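Local coordinates for hydrazine synthase alpha subunit (Candidatus Kuenenia stuttgartiensis, PDB 5C2V), which condenses hydroxylamine, made by the gamma subunit, with ammonia to give hydrazine, as the heme c-carrying alpha subunit of the hydrazine synthase complex, at residues D[187-192]-D[397-402]; D[414-419]-D[585-590]; D[516-521]-D[578-583]. All coordinates share one frame; numbering follows the deposited sequence.

Overall arrangement
The three contacts lead from the N-terminal part of the chain toward its middle, and contact 3 lies near a heme c. Contacts 1 and 3 are buried, whereas contact 2 lies nearer the surface. Contacts 1 and 2 reach the same small antiparallel sheet, 401-403, 406-408 and 415-417, with centres about 19 Å apart. Contacts 2 and 3 share the long loop between strands 553-556 and 596-599 and touch directly, their centres about 14 Å apart; contact 3 is nested within the chain loop that contact 2 closes. Chemistry changes with place: an arginine reaching a backbone carbonyl in contact 1, two stacked rings in contact 2, and a valine methyl over an indole in contact 3.

Contact 1 (D[187-192]-D[397-402]); sequences LYRLDT and INTFTA
Arg189 reaches across to the 397-402 segment and presents the edge of its guanidinium to the backbone there. Its NH2 donates to Thr401 O over 3.0 Å, and the bond is nearly straight at 167°. The acceptor lies close to the guanidinium plane, yet seen from the peptide the donor stands well above the carbonyl plane. Thr399 OG1 uses the same oxygen differently: it gives its hydrogen to Thr401 O at 2.9 Å, in the carbonyl plane and on a lone pair. One buried carbonyl thus takes two donors from distinct directions.

Length matters, because the backbones stay far apart, with 11.1 Å between Arg189 CA and Ala402 CA. An arginine suits the gap: beyond CG its chain is extended (chi2 173°, chi3 174°), carrying the flat head across. Thr399 stands beside that head, its OG1 3.5 Å from Arg189 NH1 and near the guanidinium plane. The Thr401 methyl CG2 lies 3.7 Å from Arg189 NH2, while its hydroxyl is bonded to Phe406 O.

The charge is also met by a salt bridge from NE to Asp219 on the neighbouring strand 216-220 and by a cation-pi contact with Trp264, a loop residue that also packs on Thr399. This buried tertiary packing joins, through one long side chain, the weakly bonded strand 401-403 to strand 186-191, whose antiparallel sheet probably belongs to the six-bladed beta-propeller of the N-terminal domain.

Contact 2 (D[414-419]-D[585-590]); sequences QPFDQV and RSHYDS
Phe416, in the middle of strand 415-417, meets His587 face to face, the two side chains arriving from opposite directions. The 414-419 segment leads up to this residue with Gln414, whose carbonyl oxygen lies at the edge of the Phe416 ring, in its plane. Pro415 then begins the short strand.

At Phe416 the ring is set by a chi1 of 59°, which places CG between the backbone N and the carbonyl carbon and aims the ring at the loop opposite. The result is an offset stack: the centroids are 4.3 Å apart and the planes only 13° from parallel. The overlap is partial. On the phenylalanine it involves the outer part of the ring, with CE2 3.5 Å from His587 CE1 and CZ 3.6 Å from His587 NE2. The imidazole likewise offers its far end, CE1 and NE2, rather than the carbons near its own backbone. A flat histidine suits this partly exposed place, since it can stack on a hydrocarbon ring while keeping polar nitrogens at its rim.

Asp417 follows and turns to local work: its OD1 accepts from Lys420 N and, weakly, from Val419 N where the strand ends. Gln418 packs on Trp428 of strand 428-433.

Tyr551 meets Phe416 edge-to-face, and Glu422 touches both stacked rings. Strand 415-417 is, within this chain, an outermost strand of its three-stranded antiparallel sheet, paired with 406-408, while His587 belongs to the loop between strands 553-556 and 596-599.

Contact 3 (D[516-521]-D[578-583]); sequences STVTSQ and YNWWYD
Val518 sets one methyl over the indole of Trp580. Its CG2 is 3.9 Å from the centroid of the five-membered ring and 19° off the ring normal, a CH-pi contact over the face. The nearest ring atom is Trp580 CD1, 3.7 Å from CG2, so the methyl is displaced toward the pyrrole rim. The two side chains cross at about a right angle. The second methyl, Val518 CG1, goes to the neighbouring residue and lies 4.1 Å from Asn579 CB. A beta-branched valine suits the place because its two methyls diverge: with a chi1 of 58°, CG2 stands anti to the backbone N and CG1 takes the other partner.

The next shell fixes the indole. Trp580 NE1 is hydrogen-bonded to Thr430 OG1 on strand 428-433, and Ile432 of the same strand touches both Val518 and Trp580. Tyr588 meets the indole with its ring nearly parallel, and Trp85 of the gamma subunit stacks on it as well. Strand 517-522 is itself held by backbone bonds to strand 428-433, among them Thr519 with Trp431.

Further out, the side chain of Val518 is about 9 Å from a heme c and about 10 Å from that of Cys556, which binds heme #1 covalently. The contact across the two segments is apolar and relies on shape and dispersion, whereas the indole's one polar group is satisfied by Thr430; burial, ring stacking and one directed bond are consistent with an indole held in a fixed orientation at the gamma-subunit interface.

Contact 1 (D[187-192]-D[397-402])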
loop_
_atom_site.group_PDB
_atom_site.type_symbol
_atom_site.label_atom_id
_atom_site.label_comp_id
_atom_site.label_asym_id
_atom_site.label_seq_id
_atom_site.Cartn_x
_atom_site.Cartn_y
_atom_site.Cartn_z
ATOM N N LEU D 187 27.622 8.088 9.259
ATOM C CA LEU D 187 28.365 9.274 8.849
ATOM C C LEU D 187 29.436 9.650 9.865
ATOM O O LEU D 187 29.212 9.601 11.075
ATOM C CB LEU D 187 27.418 10.454 8.622
ATOM C CG LEU D 187 26.476 10.352 7.421
ATOM C CD1 LEU D 187 25.722 11.657 7.216
ATOM C CD2 LEU D 187 27.242 9.969 6.162
ATOM N N TYR D 188 30.604 10.021 9.352
ATOM C CA TYR D 188 31.726 10.446 10.176
ATOM C C TYR D 188 32.201 11.836 9.771
ATOM O O TYR D 188 32.276 12.155 8.578
ATOM C CB TYR D 188 32.894 9.464 10.058
ATOM C CG TYR D 188 32.710 8.144 10.768
ATOM C CD1 TYR D 188 32.077 7.077 10.143
ATOM C CD2 TYR D 188 33.196 7.953 12.055
ATOM C CE1 TYR D 188 31.917 5.865 10.786
ATOM C CE2 TYR D 188 33.043 6.744 12.706
ATOM C CZ TYR D 188 32.402 5.704 12.067
ATOM O OH TYR D 188 32.246 4.498 12.712
ATOM N N ARG D 189 32.518 12.657 10.768
ATOM C CA ARG D 189 33.211 13.914 10.525
ATOM C C ARG D 189 34.696 13.716 10.814
ATOM O O ARG D 189 35.071 13.002 11.748
ATOM C CB ARG D 189 32.631 15.051 11.372
ATOM C CG ARG D 189 32.822 14.912 12.873
ATOM C CD ARG D 189 32.361 16.175 13.587
ATOM N NE ARG D 189 32.405 16.041 15.040
ATOM C CZ ARG D 189 32.077 17.012 15.887
ATOM N NH1 ARG D 189 31.682 18.191 15.426
ATOM N NH2 ARG D 189 32.145 16.805 17.196
ATOM N N LEU D 190 35.536 14.342 9.998
ATOM C CA LEU D 190 36.973 14.104 10.054
ATOM C C LEU D 190 37.769 15.403 10.099
ATOM O O LEU D 190 37.687 16.227 9.186
ATOM C CB LEU D 190 37.407 13.255 8.853
ATOM C CG LEU D 190 38.883 12.896 8.657
ATOM C CD1 LEU D 190 39.000 11.521 8.033
ATOM C CD2 LEU D 190 39.587 13.915 7.776
ATOM N N ASP D 191 38.536 15.575 11.170
ATOM C CA ASP D 191 39.474 16.682 11.271
ATOM C C ASP D 191 40.758 16.313 10.540
ATOM O O ASP D 191 41.413 15.310 10.862
ATOM C CB ASP D 191 39.761 17.029 12.734
ATOM C CG ASP D 191 40.370 18.411 12.900
ATOM O OD1 ASP D 191 41.203 18.809 12.058
ATOM O OD2 ASP D 191 40.011 19.106 13.873
ATOM N N THR D 192 41.098 17.137 9.551
ATOM C CA THR D 192 42.239 16.898 8.677
ATOM C C THR D 192 43.558 17.362 9.285
ATOM O O THR D 192 44.629 16.957 8.836
ATOM C CB THR D 192 42.055 17.611 7.320
ATOM O OG1 THR D 192 42.049 19.030 7.520
ATOM C CG2 THR D 192 40.747 17.194 6.665
ATOM N N ILE D 397 28.037 25.685 10.904
ATOM C CA ILE D 397 27.218 25.817 12.102
ATOM C C ILE D 397 28.020 25.491 13.360
ATOM O O ILE D 397 28.862 24.594 13.353
ATOM C CB ILE D 397 25.978 24.900 12.026
ATOM C CG1 ILE D 397 25.296 25.039 10.662
ATOM C CG2 ILE D 397 24.997 25.213 13.148
ATOM C CD1 ILE D 397 24.828 26.445 10.349
ATOM N N ASN D 398 27.757 26.232 14.432
ATOM C CA ASN D 398 28.440 26.026 15.703
ATOM C C ASN D 398 28.138 24.665 16.323
ATOM O O ASN D 398 26.976 24.281 16.463
ATOM C CB ASN D 398 28.064 27.133 16.689
ATOM C CG ASN D 398 28.548 28.499 16.246
ATOM O OD1 ASN D 398 29.673 28.898 16.545
ATOM N ND2 ASN D 398 27.697 29.225 15.530
ATOM N N THR D 399 29.189 23.941 16.695
ATOM C CA THR D 399 29.036 22.636 17.328
ATOM C C THR D 399 29.250 22.713 18.837
ATOM O O THR D 399 30.211 23.315 19.315
ATOM C CB THR D 399 30.009 21.600 16.737
ATOM O OG1 THR D 399 30.035 20.437 17.575
ATOM C CG2 THR D 399 31.414 22.175 16.638
ATOM N N PHE D 400 28.329 22.114 19.582
ATOM C CA PHE D 400 28.425 22.073 21.035
ATOM C C PHE D 400 29.022 20.765 21.553
ATOM O O PHE D 400 29.025 20.510 22.757
ATOM C CB PHE D 400 27.055 22.341 21.656
ATOM C CG PHE D 400 26.653 23.787 21.599
ATOM C CD1 PHE D 400 26.063 24.318 20.462
ATOM C CD2 PHE D 400 26.902 24.627 22.672
ATOM C CE1 PHE D 400 25.709 25.654 20.406
ATOM C CE2 PHE D 400 26.551 25.963 22.623
ATOM C CZ PHE D 400 25.954 26.477 21.489
ATOM N N THR D 401 29.495 19.920 20.641
ATOM C CA THR D 401 30.204 18.708 21.044
ATOM C C THR D 401 31.602 18.618 20.427
ATOM O O THR D 401 31.810 18.950 19.259
ATOM C CB THR D 401 29.415 17.432 20.675
ATOM O OG1 THR D 401 30.209 16.275 20.973
ATOM C CG2 THR D 401 29.049 17.423 19.197
ATOM N N ALA D 402 32.554 18.171 21.240
ATOM C CA ALA D 402 33.933 17.955 20.816
ATOM C C ALA D 402 34.121 16.521 20.322
ATOM O O ALA D 402 35.247 16.067 20.118
ATOM C CB ALA D 402 34.902 18.275 21.942
#

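Contact 2 (D[414-419]-D[585-590])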
loop_
_atom_site.group_PDB
_atom_site.type_symbol
_atom_site.label_atom_id
_atom_site.label_comp_id
_atom_site.label_asym_id
_atom_site.label_seq_id
_atom_site.Cartn_x
_atom_site.Cartn_y
_atom_site.Cartn_z
ATOM N N GLN D 414 33.068 25.860 27.356
ATOM C CA GLN D 414 34.280 25.106 27.662
ATOM C C GLN D 414 34.079 23.601 27.480
ATOM O O GLN D 414 33.236 23.005 28.151
ATOM C CB GLN D 414 34.752 25.409 29.084
ATOM C CG GLN D 414 35.222 26.842 29.275
ATOM C CD GLN D 414 35.647 27.134 30.698
ATOM O OE1 GLN D 414 34.831 27.519 31.535
ATOM N NE2 GLN D 414 36.932 26.955 30.980
ATOM N N PRO D 415 34.842 22.988 26.562
ATOM C CA PRO D 415 34.792 21.537 26.340
ATOM C C PRO D 415 35.011 20.738 27.624
ATOM O O PRO D 415 35.813 21.137 28.468
ATOM C CB PRO D 415 35.936 21.293 25.353
ATOM C CG PRO D 415 36.104 22.589 24.644
ATOM C CD PRO D 415 35.805 23.649 25.664
ATOM N N PHE D 416 34.298 19.624 27.766
ATOM C CA PHE D 416 34.436 18.770 28.939
ATOM C C PHE D 416 34.186 17.302 28.604
ATOM O O PHE D 416 33.318 16.975 27.790
ATOM C CB PHE D 416 33.485 19.226 30.052
ATOM C CG PHE D 416 32.033 19.228 29.656
ATOM C CD1 PHE D 416 31.467 20.337 29.048
ATOM C CD2 PHE D 416 31.229 18.127 29.904
ATOM C CE1 PHE D 416 30.132 20.345 28.689
ATOM C CE2 PHE D 416 29.894 18.128 29.547
ATOM C CZ PHE D 416 29.344 19.238 28.939
ATOM N N ASP D 417 34.956 16.426 29.243
ATOM C CA ASP D 417 34.802 14.986 29.082
ATOM C C ASP D 417 33.928 14.434 30.202
ATOM O O ASP D 417 34.295 14.498 31.375
ATOM C CB ASP D 417 36.169 14.296 29.077
ATOM C CG ASP D 417 36.078 12.820 28.738
ATOM O OD1 ASP D 417 35.664 12.028 29.611
ATOM O OD2 ASP D 417 36.430 12.448 27.600
ATOM N N GLN D 418 32.773 13.890 29.836
ATOM C CA GLN D 418 31.803 13.428 30.821
ATOM C C GLN D 418 32.251 12.151 31.527
ATOM O O GLN D 418 31.864 11.898 32.668
ATOM C CB GLN D 418 30.442 13.200 30.157
ATOM C CG GLN D 418 29.893 14.420 29.436
ATOM C CD GLN D 418 28.511 14.183 28.858
ATOM O OE1 GLN D 418 28.365 13.894 27.670
ATOM N NE2 GLN D 418 27.490 14.310 29.696
ATOM N N VAL D 419 33.073 11.354 30.853
ATOM C CA VAL D 419 33.464 10.050 31.375
ATOM C C VAL D 419 34.789 10.078 32.133
ATOM O O VAL D 419 34.826 9.843 33.340
ATOM C CB VAL D 419 33.568 9.008 30.245
ATOM C CG1 VAL D 419 33.957 7.650 30.807
ATOM C CG2 VAL D 419 32.251 8.918 29.493
ATOM N N ARG D 585 24.532 25.248 38.750
ATOM C CA ARG D 585 25.679 24.383 38.999
ATOM C C ARG D 585 25.544 23.043 38.277
ATOM O O ARG D 585 26.364 22.146 38.461
ATOM C CB ARG D 585 25.875 24.166 40.505
ATOM C CG ARG D 585 24.615 23.805 41.274
ATOM C CD ARG D 585 24.896 23.721 42.769
ATOM N NE ARG D 585 23.678 23.557 43.558
ATOM C CZ ARG D 585 23.660 23.336 44.869
ATOM N NH1 ARG D 585 24.798 23.251 45.543
ATOM N NH2 ARG D 585 22.505 23.201 45.505
ATOM N N SER D 586 24.502 22.912 37.459
ATOM C CA SER D 586 24.255 21.667 36.735
ATOM C C SER D 586 24.227 21.840 35.216
ATOM O O SER D 586 23.924 22.920 34.707
ATOM C CB SER D 586 22.935 21.044 37.195
ATOM O OG SER D 586 22.964 20.747 38.580
ATOM N N HIS D 587 24.558 20.768 34.500
ATOM C CA HIS D 587 24.373 20.718 33.053
ATOM C C HIS D 587 22.897 20.526 32.724
ATOM O O HIS D 587 22.325 21.256 31.915
ATOM C CB HIS D 587 25.197 19.587 32.431
ATOM C CG HIS D 587 26.673 19.842 32.420
ATOM N ND1 HIS D 587 27.597 18.878 32.762
ATOM C CD2 HIS D 587 27.385 20.945 32.092
ATOM C CE1 HIS D 587 28.814 19.377 32.653
ATOM N NE2 HIS D 587 28.714 20.631 32.248
ATOM N N TYR D 588 22.291 19.527 33.362
ATOM C CA TYR D 588 20.863 19.257 33.226
ATOM C C TYR D 588 20.271 18.780 34.544
ATOM O O TYR D 588 20.857 17.944 35.233
ATOM C CB TYR D 588 20.600 18.211 32.141
ATOM C CG TYR D 588 20.797 18.705 30.729
ATOM C CD1 TYR D 588 19.952 19.662 30.182
ATOM C CD2 TYR D 588 21.816 18.200 29.936
ATOM C CE1 TYR D 588 20.126 20.112 28.887
ATOM C CE2 TYR D 588 21.996 18.641 28.643
ATOM C CZ TYR D 588 21.150 19.597 28.122
ATOM O OH TYR D 588 21.331 20.038 26.831
ATOM N N ASP D 589 19.111 19.321 34.896
ATOM C CA ASP D 589 18.403 18.902 36.100
ATOM C C ASP D 589 17.284 17.898 35.819
ATOM O O ASP D 589 16.540 17.527 36.725
ATOM C CB ASP D 589 17.839 20.120 36.829
ATOM C CG ASP D 589 18.924 21.068 37.290
ATOM O OD1 ASP D 589 19.648 20.718 38.245
ATOM O OD2 ASP D 589 19.049 22.160 36.701
ATOM N N SER D 590 17.146 17.479 34.565
ATOM C CA SER D 590 16.113 16.513 34.198
ATOM C C SER D 590 16.454 15.111 34.702
ATOM O O SER D 590 17.619 14.714 34.701
ATOM C CB SER D 590 15.912 16.492 32.680
ATOM O OG SER D 590 17.123 16.195 32.008
#

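Contact 3 (D[516-521]-D[578-583])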
loop_
_atom_site.group_PDB
_atom_site.type_symbol
_atom_site.label_atom_id
_atom_site.label_comp_id
_atom_site.label_asym_id
_atom_site.label_seq_id
_atom_site.Cartn_x
_atom_site.Cartn_y
_atom_site.Cartn_z
ATOM N N SER D 516 3.364 16.584 28.438
ATOM C CA SER D 516 4.765 16.942 28.249
ATOM C C SER D 516 5.687 16.011 29.025
ATOM O O SER D 516 5.379 15.614 30.149
ATOM C CB SER D 516 5.010 18.392 28.671
ATOM O OG SER D 516 4.714 18.584 30.043
ATOM N N THR D 517 6.817 15.658 28.422
ATOM C CA THR D 517 7.797 14.815 29.096
ATOM C C THR D 517 9.219 15.217 28.716
ATOM O O THR D 517 9.460 15.718 27.621
ATOM C CB THR D 517 7.581 13.320 28.774
ATOM O OG1 THR D 517 8.458 12.523 29.579
ATOM C CG2 THR D 517 7.847 13.037 27.303
ATOM N N VAL D 518 10.152 15.009 29.638
ATOM C CA VAL D 518 11.555 15.321 29.400
ATOM C C VAL D 518 12.429 14.350 30.185
ATOM O O VAL D 518 12.075 13.950 31.296
ATOM C CB VAL D 518 11.886 16.783 29.795
ATOM C CG1 VAL D 518 11.548 17.038 31.257
ATOM C CG2 VAL D 518 13.348 17.108 29.511
ATOM N N THR D 519 13.559 13.951 29.611
ATOM C CA THR D 519 14.439 13.022 30.309
ATOM C C THR D 519 15.904 13.135 29.905
ATOM O O THR D 519 16.242 13.664 28.840
ATOM C CB THR D 519 13.997 11.561 30.090
ATOM O OG1 THR D 519 14.597 10.724 31.086
ATOM C CG2 THR D 519 14.410 11.077 28.711
ATOM N N SER D 520 16.762 12.633 30.789
ATOM C CA SER D 520 18.181 12.465 30.514
ATOM C C SER D 520 18.463 10.985 30.281
ATOM O O SER D 520 17.888 10.126 30.950
ATOM C CB SER D 520 19.030 12.998 31.670
ATOM O OG SER D 520 18.694 14.338 31.983
ATOM N N GLN D 521 19.346 10.688 29.336
ATOM C CA GLN D 521 19.609 9.309 28.950
ATOM C C GLN D 521 20.946 9.163 28.234
ATOM O O GLN D 521 21.681 10.133 28.068
ATOM C CB GLN D 521 18.492 8.794 28.048
ATOM C CG GLN D 521 18.416 9.529 26.724
ATOM C CD GLN D 521 17.502 8.847 25.734
ATOM O OE1 GLN D 521 16.341 8.567 26.032
ATOM N NE2 GLN D 521 18.025 8.564 24.550
ATOM N N TYR D 578 10.078 23.167 32.814
ATOM C CA TYR D 578 10.569 23.596 34.118
ATOM C C TYR D 578 11.232 22.457 34.885
ATOM O O TYR D 578 11.796 22.667 35.958
ATOM C CB TYR D 578 9.424 24.195 34.936
ATOM C CG TYR D 578 8.824 25.430 34.301
ATOM C CD1 TYR D 578 7.817 25.328 33.349
ATOM C CD2 TYR D 578 9.275 26.698 34.641
ATOM C CE1 TYR D 578 7.273 26.455 32.760
ATOM C CE2 TYR D 578 8.738 27.830 34.060
ATOM C CZ TYR D 578 7.737 27.703 33.120
ATOM O OH TYR D 578 7.199 28.828 32.539
ATOM N N ASN D 579 11.164 21.249 34.336
ATOM C CA ASN D 579 11.850 20.106 34.930
ATOM C C ASN D 579 13.192 19.834 34.252
ATOM O O ASN D 579 13.880 18.871 34.592
ATOM C CB ASN D 579 10.969 18.857 34.865
ATOM C CG ASN D 579 11.362 17.808 35.893
ATOM O OD1 ASN D 579 12.075 18.101 36.852
ATOM N ND2 ASN D 579 10.892 16.580 35.699
ATOM N N TRP D 580 13.567 20.683 33.299
ATOM C CA TRP D 580 14.715 20.398 32.440
ATOM C C TRP D 580 16.052 20.856 33.037
ATOM O O TRP D 580 16.833 20.030 33.511
ATOM C CB TRP D 580 14.504 21.058 31.076
ATOM C CG TRP D 580 15.321 20.479 29.966
ATOM C CD1 TRP D 580 16.201 19.438 30.042
ATOM C CD2 TRP D 580 15.316 20.901 28.598
ATOM N NE1 TRP D 580 16.752 19.193 28.807
ATOM C CE2 TRP D 580 16.225 20.078 27.902
ATOM C CE3 TRP D 580 14.635 21.898 27.894
ATOM C CZ2 TRP D 580 16.469 20.224 26.539
ATOM C CZ3 TRP D 580 14.879 22.041 26.542
ATOM C CH2 TRP D 580 15.789 21.209 25.878
ATOM N N TRP D 581 16.328 22.159 33.004
ATOM C CA TRP D 581 17.492 22.695 33.703
ATOM C C TRP D 581 17.104 23.918 34.535
ATOM O O TRP D 581 16.935 25.012 33.993
ATOM C CB TRP D 581 18.574 23.049 32.671
ATOM C CG TRP D 581 19.803 23.731 33.198
ATOM C CD1 TRP D 581 20.328 23.626 34.448
ATOM C CD2 TRP D 581 20.663 24.624 32.475
ATOM N NE1 TRP D 581 21.461 24.399 34.553
ATOM C CE2 TRP D 581 21.687 25.022 33.356
ATOM C CE3 TRP D 581 20.667 25.122 31.168
ATOM C CZ2 TRP D 581 22.704 25.897 32.974
ATOM C CZ3 TRP D 581 21.675 25.995 30.792
ATOM C CH2 TRP D 581 22.679 26.371 31.692
ATOM N N TYR D 582 16.973 23.741 35.850
ATOM C CA TYR D 582 16.735 24.867 36.755
ATOM C C TYR D 582 17.922 25.286 37.637
ATOM O O TYR D 582 17.794 26.216 38.434
ATOM C CB TYR D 582 15.503 24.597 37.638
ATOM C CG TYR D 582 15.382 23.209 38.233
ATOM C CD1 TYR D 582 14.839 22.162 37.499
ATOM C CD2 TYR D 582 15.764 22.960 39.545
ATOM C CE1 TYR D 582 14.709 20.898 38.045
ATOM C CE2 TYR D 582 15.637 21.699 40.099
ATOM C CZ TYR D 582 15.110 20.673 39.344
ATOM O OH TYR D 582 14.982 19.416 39.891
ATOM N N ASP D 583 19.063 24.613 37.516
ATOM C CA ASP D 583 20.181 24.860 38.435
ATOM C C ASP D 583 21.455 25.310 37.715
ATOM O O ASP D 583 21.868 24.697 36.733
ATOM C CB ASP D 583 20.469 23.604 39.259
ATOM C CG ASP D 583 21.160 23.910 40.574
ATOM O OD1 ASP D 583 21.733 25.011 40.708
ATOM O OD2 ASP D 583 21.131 23.045 41.475
#